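Local coordinates for penicillin binding protein 2X (Streptococcus thermophilus, PDB 5U47) that probably acts as a transpeptidase that cross-links peptidoglycan glycan strands during septal wall synthesis and is the kind of enzyme that beta-lactams acylate, at residues I672-G678 against K699-L705; E640-I644 against G657-N662; I597-P602 against G622-V628; A425-G430 against A466-R470. The protein carries 1 engineered substitution. All coordinates share one frame; numbering follows the deposited sequence.

Contact 1 of 4, residues I672-G678 against K699-L705; sequences IKITYKG and KKITITL
The ring of Tyr676 meets Leu705 and Ile703 through one corner: its CD1 lies 3.9 Å from Leu705 CD1 and 4.1 Å from Ile703 CG2, both methyls approaching obliquely. Over one face, toward the rim, sits CG2 of Ile674, 3.4 Å above the plane. That methyl lies anti to its own backbone N (chi1 -57°), a torsion that also carries it to 3.8 Å from Ile703 CG1. Ile674 and Ile701 run side by side, with CD1 of the first against CB of the second.

Six backbone hydrogen bonds define a parallel pair in register, Lys673 opposite Lys700 through Lys677 opposite Thr704. The first joins Lys673 N to Lys699 O and the last Leu705 N to Lys677 O (2.7 Å). On the opposite face from the isoleucines, Lys677 bends at chi3 (63°), and a water joins its NZ (2.9 Å) to Thr704 OG1 (2.6 Å).

These strands belong to the second PASTA domain. Strand 700-706 is central, flanked by strand 673-677 and antiparallel strand 683-687; helix 660-670 packs on the isoleucine face through Phe666, Ala667 and Val663, and Lys660 makes a cation-pi contact with Tyr676.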
loop_
_atom_site.group_PDB
_atom_site.type_symbol
_atom_site.label_atom_id
_atom_site.label_comp_id
_atom_site.label_asym_id
_atom_site.label_seq_id
_atom_site.Cartn_x
_atom_site.Cartn_y
_atom_site.Cartn_z
ATOM N N ILE A 672 -22.209 -1.173 -29.962
ATOM C CA ILE A 672 -21.120 -1.486 -30.874
ATOM C C ILE A 672 -21.225 -2.956 -31.244
ATOM O O ILE A 672 -21.478 -3.793 -30.385
ATOM C CB ILE A 672 -19.764 -1.196 -30.209
ATOM C CG1 ILE A 672 -19.651 0.302 -29.915
ATOM C CG2 ILE A 672 -18.612 -1.681 -31.086
ATOM C CD1 ILE A 672 -18.442 0.665 -29.086
ATOM N N LYS A 673 -21.036 -3.256 -32.522
ATOM C CA LYS A 673 -21.079 -4.629 -33.036
ATOM C C LYS A 673 -19.710 -5.280 -32.876
ATOM O O LYS A 673 -18.732 -4.810 -33.454
ATOM C CB LYS A 673 -21.456 -4.597 -34.519
ATOM C CG LYS A 673 -21.361 -5.909 -35.281
ATOM C CD LYS A 673 -22.532 -6.838 -35.027
ATOM C CE LYS A 673 -22.458 -8.068 -35.930
ATOM N NZ LYS A 673 -21.307 -8.954 -35.580
ATOM N N ILE A 674 -19.647 -6.373 -32.122
ATOM C CA ILE A 674 -18.383 -7.075 -31.891
ATOM C C ILE A 674 -18.305 -8.375 -32.672
ATOM O O ILE A 674 -19.247 -9.145 -32.693
ATOM C CB ILE A 674 -18.163 -7.426 -30.388
ATOM C CG1 ILE A 674 -18.211 -6.177 -29.503
ATOM C CG2 ILE A 674 -16.820 -8.137 -30.202
ATOM C CD1 ILE A 674 -17.095 -5.191 -29.767
ATOM N N THR A 675 -17.166 -8.596 -33.311
ATOM C CA THR A 675 -16.862 -9.839 -33.999
ATOM C C THR A 675 -15.777 -10.512 -33.171
ATOM O O THR A 675 -14.757 -9.879 -32.881
ATOM C CB THR A 675 -16.344 -9.552 -35.424
ATOM O OG1 THR A 675 -17.394 -8.952 -36.183
ATOM C CG2 THR A 675 -15.898 -10.827 -36.116
ATOM N N TYR A 676 -15.991 -11.758 -32.753
ATOM C CA TYR A 676 -14.996 -12.457 -31.932
ATOM C C TYR A 676 -14.156 -13.445 -32.696
ATOM O O TYR A 676 -14.632 -14.106 -33.610
ATOM C CB TYR A 676 -15.663 -13.213 -30.761
ATOM C CG TYR A 676 -16.374 -12.299 -29.800
ATOM C CD1 TYR A 676 -15.671 -11.626 -28.793
ATOM C CD2 TYR A 676 -17.745 -12.091 -29.901
ATOM C CE1 TYR A 676 -16.322 -10.773 -27.916
ATOM C CE2 TYR A 676 -18.406 -11.239 -29.032
ATOM C CZ TYR A 676 -17.698 -10.591 -28.035
ATOM O OH TYR A 676 -18.361 -9.739 -27.185
ATOM N N LYS A 677 -12.885 -13.512 -32.316
ATOM C CA LYS A 677 -11.961 -14.525 -32.792
ATOM C C LYS A 677 -11.488 -15.237 -31.521
ATOM O O LYS A 677 -10.950 -14.590 -30.632
ATOM C CB LYS A 677 -10.730 -13.929 -33.471
ATOM C CG LYS A 677 -10.949 -13.249 -34.806
ATOM C CD LYS A 677 -9.645 -12.639 -35.312
ATOM C CE LYS A 677 -8.557 -13.672 -35.570
ATOM N NZ LYS A 677 -7.337 -13.024 -36.124
ATOM N N GLY A 678 -11.710 -16.538 -31.415
ATOM C CA GLY A 678 -11.251 -17.298 -30.246
ATOM C C GLY A 678 -12.384 -17.861 -29.421
ATOM O O GLY A 678 -13.545 -17.490 -29.612
ATOM N N LYS A 699 -18.265 1.691 -34.694
ATOM C CA LYS A 699 -19.474 0.882 -34.914
ATOM C C LYS A 699 -19.200 -0.599 -34.793
ATOM O O LYS A 699 -20.088 -1.369 -34.422
ATOM C CB LYS A 699 -20.028 1.120 -36.326
ATOM C CG LYS A 699 -20.170 2.578 -36.750
ATOM C CD LYS A 699 -21.016 3.397 -35.787
ATOM C CE LYS A 699 -21.211 4.815 -36.304
ATOM N NZ LYS A 699 -22.037 5.630 -35.372
ATOM N N LYS A 700 -17.970 -0.985 -35.126
ATOM C CA LYS A 700 -17.556 -2.377 -35.142
ATOM C C LYS A 700 -16.143 -2.560 -34.605
ATOM O O LYS A 700 -15.269 -1.726 -34.841
ATOM C CB LYS A 700 -17.537 -2.896 -36.586
ATOM C CG LYS A 700 -18.855 -2.811 -37.331
ATOM C CD LYS A 700 -18.708 -3.338 -38.757
ATOM C CE LYS A 700 -20.010 -3.223 -39.521
ATOM N NZ LYS A 700 -19.925 -3.947 -40.821
ATOM N N ILE A 701 -15.931 -3.661 -33.888
ATOM C CA ILE A 701 -14.612 -4.007 -33.424
ATOM C C ILE A 701 -14.441 -5.514 -33.547
ATOM O O ILE A 701 -15.377 -6.284 -33.294
ATOM C CB ILE A 701 -14.369 -3.635 -31.950
ATOM C CG1 ILE A 701 -14.726 -2.175 -31.650
ATOM C CG2 ILE A 701 -12.916 -3.892 -31.585
ATOM C CD1 ILE A 701 -14.682 -1.836 -30.167
ATOM N N THR A 702 -13.254 -5.925 -33.970
ATOM C CA THR A 702 -12.899 -7.332 -33.967
ATOM C C THR A 702 -12.056 -7.537 -32.711
ATOM O O THR A 702 -10.997 -6.918 -32.537
ATOM C CB THR A 702 -12.137 -7.783 -35.220
ATOM O OG1 THR A 702 -12.995 -7.669 -36.349
ATOM C CG2 THR A 702 -11.712 -9.247 -35.091
ATOM N N ILE A 703 -12.556 -8.388 -31.829
ATOM C CA ILE A 703 -11.880 -8.714 -30.581
ATOM C C ILE A 703 -11.352 -10.141 -30.643
ATOM O O ILE A 703 -12.116 -11.083 -30.902
ATOM C CB ILE A 703 -12.880 -8.627 -29.425
ATOM C CG1 ILE A 703 -13.258 -7.165 -29.157
ATOM C CG2 ILE A 703 -12.351 -9.302 -28.160
ATOM C CD1 ILE A 703 -12.143 -6.321 -28.587
ATOM N N THR A 704 -10.067 -10.297 -30.350
ATOM C CA THR A 704 -9.438 -11.596 -30.275
ATOM C C THR A 704 -9.421 -12.008 -28.808
ATOM O O THR A 704 -9.040 -11.218 -27.931
ATOM C CB THR A 704 -8.010 -11.552 -30.840
ATOM O OG1 THR A 704 -8.060 -11.085 -32.192
ATOM C CG2 THR A 704 -7.337 -12.948 -30.811
ATOM N N LEU A 705 -9.851 -13.234 -28.545
ATOM C CA LEU A 705 -9.868 -13.793 -27.196
ATOM C C LEU A 705 -8.800 -14.891 -27.079
ATOM O O LEU A 705 -8.603 -15.672 -28.002
ATOM C CB LEU A 705 -11.238 -14.398 -26.876
ATOM C CG LEU A 705 -12.438 -13.466 -26.930
ATOM C CD1 LEU A 705 -13.719 -14.274 -26.791
ATOM C CD2 LEU A 705 -12.333 -12.396 -25.861
HETATM O O HOH W 1 -6.127 -11.822 -33.823
#

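Contact 2 of 4, residues E640-I644 against G657-N662; sequences EQILI and GWTKKN
Four hydrogen bonds join the two segments, and all of them involve Gln641. Its OE1 accepts twice: from Thr659 N at 2.8 Å, and from Asn662 ND2 at 2.9 Å, the latter in the carbonyl plane on a lone pair. The other end of the amide, NE2, gives a longer bond of 3.1 Å to Gly657 O, arriving above that carbonyl's plane. Asn662 ND2 also reaches the backbone O of Gln641 at 2.9 Å, from a position 74° out of the carbonyl plane. With both of its acceptors close to its own amide plane, Asn662 clasps the backbone and side chain of one residue, and the two amide planes stand 31° apart. An extended Gln641 chain, with CG anti to the backbone N (chi1 -174°), makes this span possible.

The segments come from the two PASTA domains: strand 641-646 of the first meets the N-terminal end of helix 660-670 of the second. Thr659 is the N-cap of that helix, its OG1 accepting from Asn662 N, and because Gln641 OE1 takes the N-H of this same threonine, the glutamine holds the cap position.

Apolar contact comes from Leu643. Its CD2 stands over one face of the Trp658 six-membered ring, 4.2 Å from the centroid in a CH-pi contact, while the leucine and Asn662 side chains run antiparallel alongside one another. Ile617 adjoins both Leu643 and Trp658.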
loop_
_atom_site.group_PDB
_atom_site.type_symbol
_atom_site.label_atom_id
_atom_site.label_comp_id
_atom_site.label_asym_id
_atom_site.label_seq_id
_atom_site.Cartn_x
_atom_site.Cartn_y
_atom_site.Cartn_z
ATOM N N GLU A 640 -13.387 -11.465 -9.385
ATOM C CA GLU A 640 -14.283 -11.293 -10.493
ATOM C C GLU A 640 -14.116 -9.863 -11.072
ATOM O O GLU A 640 -14.003 -8.892 -10.347
ATOM C CB GLU A 640 -15.723 -11.568 -10.065
ATOM C CG GLU A 640 -16.745 -11.370 -11.169
ATOM C CD GLU A 640 -18.130 -11.865 -10.789
ATOM O OE1 GLU A 640 -18.251 -12.641 -9.812
ATOM O OE2 GLU A 640 -19.087 -11.484 -11.479
ATOM N N GLN A 641 -14.079 -9.788 -12.395
ATOM C CA GLN A 641 -13.909 -8.541 -13.104
ATOM C C GLN A 641 -15.278 -7.962 -13.426
ATOM O O GLN A 641 -16.109 -8.636 -14.020
ATOM C CB GLN A 641 -13.155 -8.811 -14.392
ATOM C CG GLN A 641 -12.754 -7.585 -15.194
ATOM C CD GLN A 641 -12.204 -8.005 -16.544
ATOM O OE1 GLN A 641 -12.968 -8.318 -17.461
ATOM N NE2 GLN A 641 -10.872 -8.059 -16.658
ATOM N N ILE A 642 -15.502 -6.708 -13.056
ATOM C CA ILE A 642 -16.774 -6.054 -13.326
ATOM C C ILE A 642 -16.537 -4.694 -13.966
ATOM O O ILE A 642 -15.444 -4.118 -13.836
ATOM C CB ILE A 642 -17.632 -5.897 -12.045
ATOM C CG1 ILE A 642 -17.020 -4.876 -11.081
ATOM C CG2 ILE A 642 -17.855 -7.262 -11.385
ATOM C CD1 ILE A 642 -17.976 -4.424 -10.003
ATOM N N LEU A 643 -17.559 -4.187 -14.653
ATOM C CA LEU A 643 -17.485 -2.874 -15.291
ATOM C C LEU A 643 -18.290 -1.848 -14.507
ATOM O O LEU A 643 -19.407 -2.135 -14.087
ATOM C CB LEU A 643 -18.057 -2.911 -16.687
ATOM C CG LEU A 643 -17.466 -3.854 -17.718
ATOM C CD1 LEU A 643 -18.256 -3.697 -19.012
ATOM C CD2 LEU A 643 -15.983 -3.570 -17.925
ATOM N N ILE A 644 -17.713 -0.668 -14.326
ATOM C CA ILE A 644 -18.369 0.475 -13.692
ATOM C C ILE A 644 -18.330 1.555 -14.765
ATOM O O ILE A 644 -17.255 2.083 -15.085
ATOM C CB ILE A 644 -17.631 0.953 -12.426
ATOM C CG1 ILE A 644 -17.644 -0.124 -11.342
ATOM C CG2 ILE A 644 -18.261 2.226 -11.864
ATOM C CD1 ILE A 644 -16.746 0.213 -10.162
ATOM N N GLY A 657 -7.242 -8.071 -21.589
ATOM C CA GLY A 657 -7.570 -8.807 -20.363
ATOM C C GLY A 657 -9.045 -8.832 -19.952
ATOM O O GLY A 657 -9.396 -9.496 -18.984
ATOM N N TRP A 658 -9.908 -8.107 -20.659
ATOM C CA TRP A 658 -11.348 -8.150 -20.364
ATOM C C TRP A 658 -11.948 -9.528 -20.631
ATOM O O TRP A 658 -11.600 -10.188 -21.620
ATOM C CB TRP A 658 -12.127 -7.153 -21.232
ATOM C CG TRP A 658 -12.014 -5.723 -20.845
ATOM C CD1 TRP A 658 -10.990 -5.128 -20.181
ATOM C CD2 TRP A 658 -12.915 -4.675 -21.208
ATOM N NE1 TRP A 658 -11.220 -3.786 -20.063
ATOM C CE2 TRP A 658 -12.400 -3.481 -20.680
ATOM C CE3 TRP A 658 -14.136 -4.640 -21.892
ATOM C CZ2 TRP A 658 -13.046 -2.243 -20.843
ATOM C CZ3 TRP A 658 -14.792 -3.399 -22.046
ATOM C CH2 TRP A 658 -14.241 -2.229 -21.526
ATOM N N THR A 659 -12.880 -9.946 -19.780
ATOM C CA THR A 659 -13.616 -11.172 -20.064
ATOM C C THR A 659 -14.594 -10.920 -21.210
ATOM O O THR A 659 -14.977 -9.775 -21.481
ATOM C CB THR A 659 -14.422 -11.676 -18.853
ATOM O OG1 THR A 659 -15.372 -10.671 -18.445
ATOM C CG2 THR A 659 -13.477 -12.041 -17.703
ATOM N N LYS A 660 -14.989 -11.987 -21.891
ATOM C CA LYS A 660 -15.952 -11.869 -22.988
ATOM C C LYS A 660 -17.278 -11.290 -22.472
ATOM O O LYS A 660 -17.891 -10.450 -23.118
ATOM C CB LYS A 660 -16.189 -13.222 -23.667
ATOM C CG LYS A 660 -17.089 -13.101 -24.889
ATOM C CD LYS A 660 -17.251 -14.414 -25.634
ATOM C CE LYS A 660 -18.126 -14.211 -26.869
ATOM N NZ LYS A 660 -18.117 -15.393 -27.771
ATOM N N LYS A 661 -17.699 -11.727 -21.288
ATOM C CA LYS A 661 -18.929 -11.196 -20.665
ATOM C C LYS A 661 -18.871 -9.675 -20.581
ATOM O O LYS A 661 -19.842 -8.986 -20.894
ATOM C CB LYS A 661 -19.107 -11.783 -19.254
ATOM C CG LYS A 661 -20.341 -11.308 -18.480
ATOM C CD LYS A 661 -20.339 -11.931 -17.079
ATOM C CE LYS A 661 -21.560 -11.547 -16.251
ATOM N NZ LYS A 661 -21.637 -10.098 -15.952
ATOM N N ASN A 662 -17.729 -9.150 -20.167
ATOM C CA ASN A 662 -17.566 -7.700 -20.071
ATOM C C ASN A 662 -17.492 -6.990 -21.431
ATOM O O ASN A 662 -18.057 -5.916 -21.591
ATOM C CB ASN A 662 -16.437 -7.355 -19.120
ATOM C CG ASN A 662 -16.815 -7.648 -17.678
ATOM O OD1 ASN A 662 -18.007 -7.637 -17.342
ATOM N ND2 ASN A 662 -15.816 -7.908 -16.816
HETATM O O HOH W 2 -19.315 -8.251 -15.051
HETATM O O HOH W 3 -16.387 -11.330 -16.061
#

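Contact 3 of 4, residues I597-P602 against G622-V628; sequences IIGKTP and GNKIEKV
A type II beta turn, Ile597 to Lys600, leads into helix 602-611 of the first PASTA domain and is fastened to the start of strand 625-628. The turn closes through Lys600 N to Ile597 O, and Gly599 occupies its third position with positive phi (90°). Two backbone bonds cross to one residue: Gly599 N donates to Ile625 O at 2.9 Å, in the carbonyl plane on a lone pair, and Ile625 N donates to Lys600 O at 2.8 Å.

The CB of Ile625 faces the turn segment, 3.5 Å from Ile597 O, and CG1 packs 3.9 Å from Pro602 CG. Val628 CG2 meets CD1 of both Ile597 and Ile598, each at 3.8 Å; the valine side chain crosses that of Ile597 at about a right angle and lies alongside that of Ile598, pointing the opposite way. Placing Ile597 CG1 between backbone N and carbonyl carbon (chi1 59°) sends CD1 to this valine. One water links Thr601 OG1 to Asn623 O, and another donates to Gly599 O at 2.7 Å.

Strand 625-628 lies at the edge of a three-stranded sheet beside strand 641-646, where Glu626 and Lys627 both face Met645 in a classic beta bulge; Thr605 of helix 602-611 touches Ile597 and Ile625.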
loop_
_atom_site.group_PDB
_atom_site.type_symbol
_atom_site.label_atom_id
_atom_site.label_comp_id
_atom_site.label_asym_id
_atom_site.label_seq_id
_atom_site.Cartn_x
_atom_site.Cartn_y
_atom_site.Cartn_z
ATOM N N ILE A 597 -24.860 1.114 -5.685
ATOM C CA ILE A 597 -23.735 2.020 -5.971
ATOM C C ILE A 597 -23.983 2.998 -7.126
ATOM O O ILE A 597 -23.112 3.813 -7.433
ATOM C CB ILE A 597 -22.403 1.249 -6.174
ATOM C CG1 ILE A 597 -22.502 0.257 -7.333
ATOM C CG2 ILE A 597 -22.007 0.513 -4.885
ATOM C CD1 ILE A 597 -21.172 -0.379 -7.678
ATOM N N ILE A 598 -25.174 2.953 -7.733
ATOM C CA ILE A 598 -25.503 3.888 -8.826
ATOM C C ILE A 598 -25.602 5.273 -8.188
ATOM O O ILE A 598 -26.218 5.425 -7.127
ATOM C CB ILE A 598 -26.843 3.548 -9.537
ATOM C CG1 ILE A 598 -26.848 2.108 -10.055
ATOM C CG2 ILE A 598 -27.129 4.538 -10.677
ATOM C CD1 ILE A 598 -25.735 1.786 -11.023
ATOM N N GLY A 599 -24.989 6.269 -8.817
ATOM C CA GLY A 599 -24.964 7.616 -8.249
ATOM C C GLY A 599 -23.766 7.869 -7.341
ATOM O O GLY A 599 -23.461 9.027 -7.054
ATOM N N LYS A 600 -23.085 6.811 -6.864
ATOM C CA LYS A 600 -21.877 7.017 -6.036
ATOM C C LYS A 600 -20.680 7.465 -6.881
ATOM O O LYS A 600 -20.741 7.465 -8.113
ATOM C CB LYS A 600 -21.517 5.763 -5.245
ATOM C CG LYS A 600 -22.446 5.537 -4.074
ATOM C CD LYS A 600 -22.037 4.341 -3.233
ATOM C CE LYS A 600 -22.518 4.497 -1.797
ATOM N NZ LYS A 600 -23.957 4.892 -1.721
ATOM N N THR A 601 -19.594 7.828 -6.208
ATOM C CA THR A 601 -18.373 8.270 -6.881
ATOM C C THR A 601 -17.578 7.032 -7.316
ATOM O O THR A 601 -17.323 6.143 -6.497
ATOM C CB THR A 601 -17.538 9.173 -5.965
ATOM O OG1 THR A 601 -18.382 10.199 -5.422
ATOM C CG2 THR A 601 -16.386 9.807 -6.733
ATOM N N PRO A 602 -17.216 6.944 -8.618
ATOM C CA PRO A 602 -16.502 5.783 -9.147
ATOM C C PRO A 602 -15.209 5.457 -8.422
ATOM O O PRO A 602 -14.999 4.310 -8.045
ATOM C CB PRO A 602 -16.212 6.187 -10.600
ATOM C CG PRO A 602 -17.316 7.091 -10.943
ATOM C CD PRO A 602 -17.557 7.885 -9.700
ATOM N N GLY A 622 -16.138 10.479 -15.678
ATOM C CA GLY A 622 -17.175 11.152 -14.894
ATOM C C GLY A 622 -17.082 10.867 -13.403
ATOM O O GLY A 622 -16.523 9.839 -12.988
ATOM N N ASN A 623 -17.637 11.774 -12.598
ATOM C CA ASN A 623 -17.624 11.622 -11.147
ATOM C C ASN A 623 -18.833 10.854 -10.570
ATOM O O ASN A 623 -18.999 10.807 -9.362
ATOM C CB ASN A 623 -17.456 12.975 -10.438
ATOM C CG ASN A 623 -18.598 13.930 -10.692
ATOM O OD1 ASN A 623 -19.555 13.608 -11.383
ATOM N ND2 ASN A 623 -18.502 15.115 -10.117
ATOM N N LYS A 624 -19.642 10.232 -11.421
ATOM C CA LYS A 624 -20.804 9.476 -10.942
ATOM C C LYS A 624 -20.882 8.134 -11.631
ATOM O O LYS A 624 -20.613 8.034 -12.829
ATOM C CB LYS A 624 -22.124 10.189 -11.265
ATOM C CG LYS A 624 -22.280 11.627 -10.785
ATOM C CD LYS A 624 -22.285 11.747 -9.276
ATOM C CE LYS A 624 -22.508 13.198 -8.856
ATOM N NZ LYS A 624 -22.289 13.393 -7.396
ATOM N N ILE A 625 -21.293 7.116 -10.875
ATOM C CA ILE A 625 -21.558 5.802 -11.451
ATOM C C ILE A 625 -22.942 5.826 -12.133
ATOM O O ILE A 625 -23.951 6.114 -11.480
ATOM C CB ILE A 625 -21.514 4.710 -10.378
ATOM C CG1 ILE A 625 -20.074 4.561 -9.910
ATOM C CG2 ILE A 625 -22.063 3.389 -10.923
ATOM C CD1 ILE A 625 -19.866 3.543 -8.810
ATOM N N GLU A 626 -22.973 5.521 -13.429
ATOM C CA GLU A 626 -24.210 5.472 -14.198
ATOM C C GLU A 626 -24.715 4.033 -14.366
ATOM O O GLU A 626 -25.915 3.784 -14.255
ATOM C CB GLU A 626 -24.010 6.135 -15.554
ATOM C CG GLU A 626 -25.256 6.180 -16.408
ATOM C CD GLU A 626 -25.037 6.939 -17.699
ATOM O OE1 GLU A 626 -24.398 8.015 -17.670
ATOM O OE2 GLU A 626 -25.512 6.459 -18.748
ATOM N N LYS A 627 -23.815 3.098 -14.663
ATOM C CA LYS A 627 -24.192 1.686 -14.798
ATOM C C LYS A 627 -23.106 0.784 -14.268
ATOM O O LYS A 627 -21.915 1.168 -14.245
ATOM C CB LYS A 627 -24.452 1.307 -16.254
ATOM C CG LYS A 627 -25.687 1.932 -16.849
ATOM C CD LYS A 627 -25.875 1.520 -18.295
ATOM C CE LYS A 627 -27.025 2.302 -18.910
ATOM N NZ LYS A 627 -27.170 2.002 -20.353
ATOM N N VAL A 628 -23.513 -0.415 -13.858
ATOM C CA VAL A 628 -22.580 -1.430 -13.355
ATOM C C VAL A 628 -22.962 -2.760 -13.997
ATOM O O VAL A 628 -24.164 -3.041 -14.170
ATOM C CB VAL A 628 -22.625 -1.530 -11.816
ATOM C CG1 VAL A 628 -21.521 -2.441 -11.298
ATOM C CG2 VAL A 628 -22.483 -0.143 -11.187
HETATM O O HOH W 4 -21.829 10.666 -5.576
HETATM O O HOH W 5 -19.222 12.197 -7.274
#

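Contact 4 of 4, residues A425-G430 against A466-R470; sequences AISNNG and ASETR
Arg470 NH1 donates to Ile426 O at 2.8 Å, the one hydrogen bond between these segments. The N-H...O angle is 144°, bent at the hydrogen, although the nitrogen lies nearly on the extension of the carbonyl bond. The oxygen sits at the edge of the guanidinium, 15° from its plane. A bend at chi3 (-51°) turns the head group back along its own helix, where Ser467 CA rests 3.4 Å above the guanidinium plane, toward the rim. The remaining nitrogens are also engaged: NE donates to Ser536 O and NH2 to Glu537 O, so the carbonyl of Ile426 at the helix end and those of two adjacent residues hold the group and limit its rotation.

Within the transpeptidase domain, this contact joins the C-terminal end of helix 416-427 to helix 463-478. Beyond Ser427 the chain leaves helical geometry at Asn428, and Gly430 N turns back to bond with Ala425 O.

Close packing of a methyl against backbone accompanies the arginine bond. Ala466 CB points at the helix end, 3.6 Å from Ile426 O and 3.7 Å from Gly430 N, and the CA atoms of Ile426 and Ala466 are only 4.9 Å apart, a close approach permitted by the small alanine. The Ile426 and Arg470 side chains lie alongside, pointing opposite ways, with CG2 of the isoleucine 3.8 Å from CG of the arginine. Farther along, Ile426 reaches Val299 and Met300 of helix 297-308, while Thr469 touches Ser303 of that helix and bonds through OG1 to Ala465 O.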
loop_
_atom_site.group_PDB
_atom_site.type_symbol
_atom_site.label_atom_id
_atom_site.label_comp_id
_atom_site.label_asym_id
_atom_site.label_seq_id
_atom_site.Cartn_x
_atom_site.Cartn_y
_atom_site.Cartn_z
ATOM N N ALA A 425 4.312 -3.660 -16.500
ATOM C CA ALA A 425 4.137 -3.956 -17.920
ATOM C C ALA A 425 5.491 -4.301 -18.546
ATOM O O ALA A 425 5.591 -5.140 -19.420
ATOM C CB ALA A 425 3.495 -2.790 -18.644
ATOM N N ILE A 426 6.543 -3.662 -18.059
ATOM C CA ILE A 426 7.885 -3.938 -18.539
ATOM C C ILE A 426 8.323 -5.338 -18.104
ATOM O O ILE A 426 8.889 -6.073 -18.909
ATOM C CB ILE A 426 8.861 -2.880 -18.012
ATOM C CG1 ILE A 426 8.441 -1.478 -18.479
ATOM C CG2 ILE A 426 10.301 -3.202 -18.429
ATOM C CD1 ILE A 426 8.538 -1.244 -19.968
ATOM N N SER A 427 8.043 -5.688 -16.846
ATOM C CA SER A 427 8.426 -6.967 -16.244
ATOM C C SER A 427 7.536 -8.154 -16.608
ATOM O O SER A 427 7.941 -9.307 -16.422
ATOM C CB SER A 427 8.390 -6.871 -14.703
ATOM O OG SER A 427 7.028 -6.933 -14.200
ATOM N N ASN A 428 6.327 -7.873 -17.085
ATOM C CA ASN A 428 5.340 -8.918 -17.385
ATOM C C ASN A 428 4.870 -8.912 -18.865
ATOM O O ASN A 428 3.667 -8.810 -19.146
ATOM C CB ASN A 428 4.144 -8.732 -16.423
ATOM C CG ASN A 428 3.085 -9.809 -16.573
ATOM O OD1 ASN A 428 3.396 -10.984 -16.604
ATOM N ND2 ASN A 428 1.808 -9.395 -16.647
ATOM N N ASN A 429 5.830 -9.009 -19.795
ATOM C CA ASN A 429 5.553 -9.139 -21.234
ATOM C C ASN A 429 4.600 -8.095 -21.842
ATOM O O ASN A 429 3.817 -8.393 -22.755
ATOM C CB ASN A 429 5.039 -10.567 -21.510
ATOM C CG ASN A 429 6.048 -11.630 -21.103
ATOM O OD1 ASN A 429 5.761 -12.505 -20.274
ATOM N ND2 ASN A 429 7.249 -11.521 -21.625
ATOM N N GLY A 430 4.682 -6.873 -21.342
ATOM C CA GLY A 430 3.848 -5.784 -21.821
ATOM C C GLY A 430 2.502 -5.634 -21.138
ATOM O O GLY A 430 1.833 -4.635 -21.348
ATOM N N ALA A 466 8.739 -4.850 -24.577
ATOM C CA ALA A 466 9.092 -4.995 -23.170
ATOM C C ALA A 466 10.413 -5.760 -23.018
ATOM O O ALA A 466 11.275 -5.366 -22.262
ATOM C CB ALA A 466 7.985 -5.712 -22.422
ATOM N N SER A 467 10.539 -6.861 -23.747
ATOM C CA SER A 467 11.721 -7.697 -23.692
ATOM C C SER A 467 12.982 -6.956 -24.155
ATOM O O SER A 467 14.052 -7.066 -23.538
ATOM C CB SER A 467 11.495 -8.926 -24.571
ATOM O OG SER A 467 12.696 -9.651 -24.745
ATOM N N GLU A 468 12.857 -6.222 -25.259
ATOM C CA GLU A 468 13.979 -5.434 -25.776
ATOM C C GLU A 468 14.357 -4.315 -24.812
ATOM O O GLU A 468 15.544 -4.049 -24.604
ATOM C CB GLU A 468 13.698 -4.921 -27.196
ATOM C CG GLU A 468 13.662 -6.068 -28.191
ATOM C CD GLU A 468 13.385 -5.635 -29.619
ATOM O OE1 GLU A 468 13.273 -6.527 -30.504
ATOM O OE2 GLU A 468 13.279 -4.413 -29.863
ATOM N N THR A 469 13.358 -3.680 -24.215
ATOM C CA THR A 469 13.602 -2.639 -23.225
ATOM C C THR A 469 14.418 -3.217 -22.058
ATOM O O THR A 469 15.420 -2.619 -21.654
ATOM C CB THR A 469 12.286 -2.009 -22.710
ATOM O OG1 THR A 469 11.600 -1.384 -23.798
ATOM C CG2 THR A 469 12.562 -0.957 -21.652
ATOM N N ARG A 470 14.029 -4.403 -21.572
ATOM C CA ARG A 470 14.750 -5.049 -20.463
ATOM C C ARG A 470 16.191 -5.375 -20.839
ATOM O O ARG A 470 17.096 -5.202 -20.028
ATOM C CB ARG A 470 14.043 -6.310 -19.970
ATOM C CG ARG A 470 12.726 -6.051 -19.223
ATOM C CD ARG A 470 12.255 -7.278 -18.444
ATOM N NE ARG A 470 12.231 -8.495 -19.263
ATOM C CZ ARG A 470 11.266 -8.836 -20.121
ATOM N NH1 ARG A 470 10.197 -8.060 -20.330
ATOM N NH2 ARG A 470 11.377 -9.966 -20.808
#

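Contacts 1, 2 and 3 trace the paired PASTA domains. Contact 3 lies in the first and contact 1 in the second, 27 Å apart between centres, while contact 2 spans both. Contacts 2 and 3 share a sheet through neighbouring strands 641-646 and 625-628, with Ile644 CG2 3.5 Å from Ile625 CG1. Contact 2 touches contact 1 where Lys660 CE lies 3.7 Å from Tyr676 CE2. Contact 4 stands apart in the transpeptidase domain, its nearest atoms about 10 Å from contact 2. Its Thr469 comes close to, but does not contact, the residues of an SxxK-type pattern, Ser295 and Lys298 among them, that probably marks the active site.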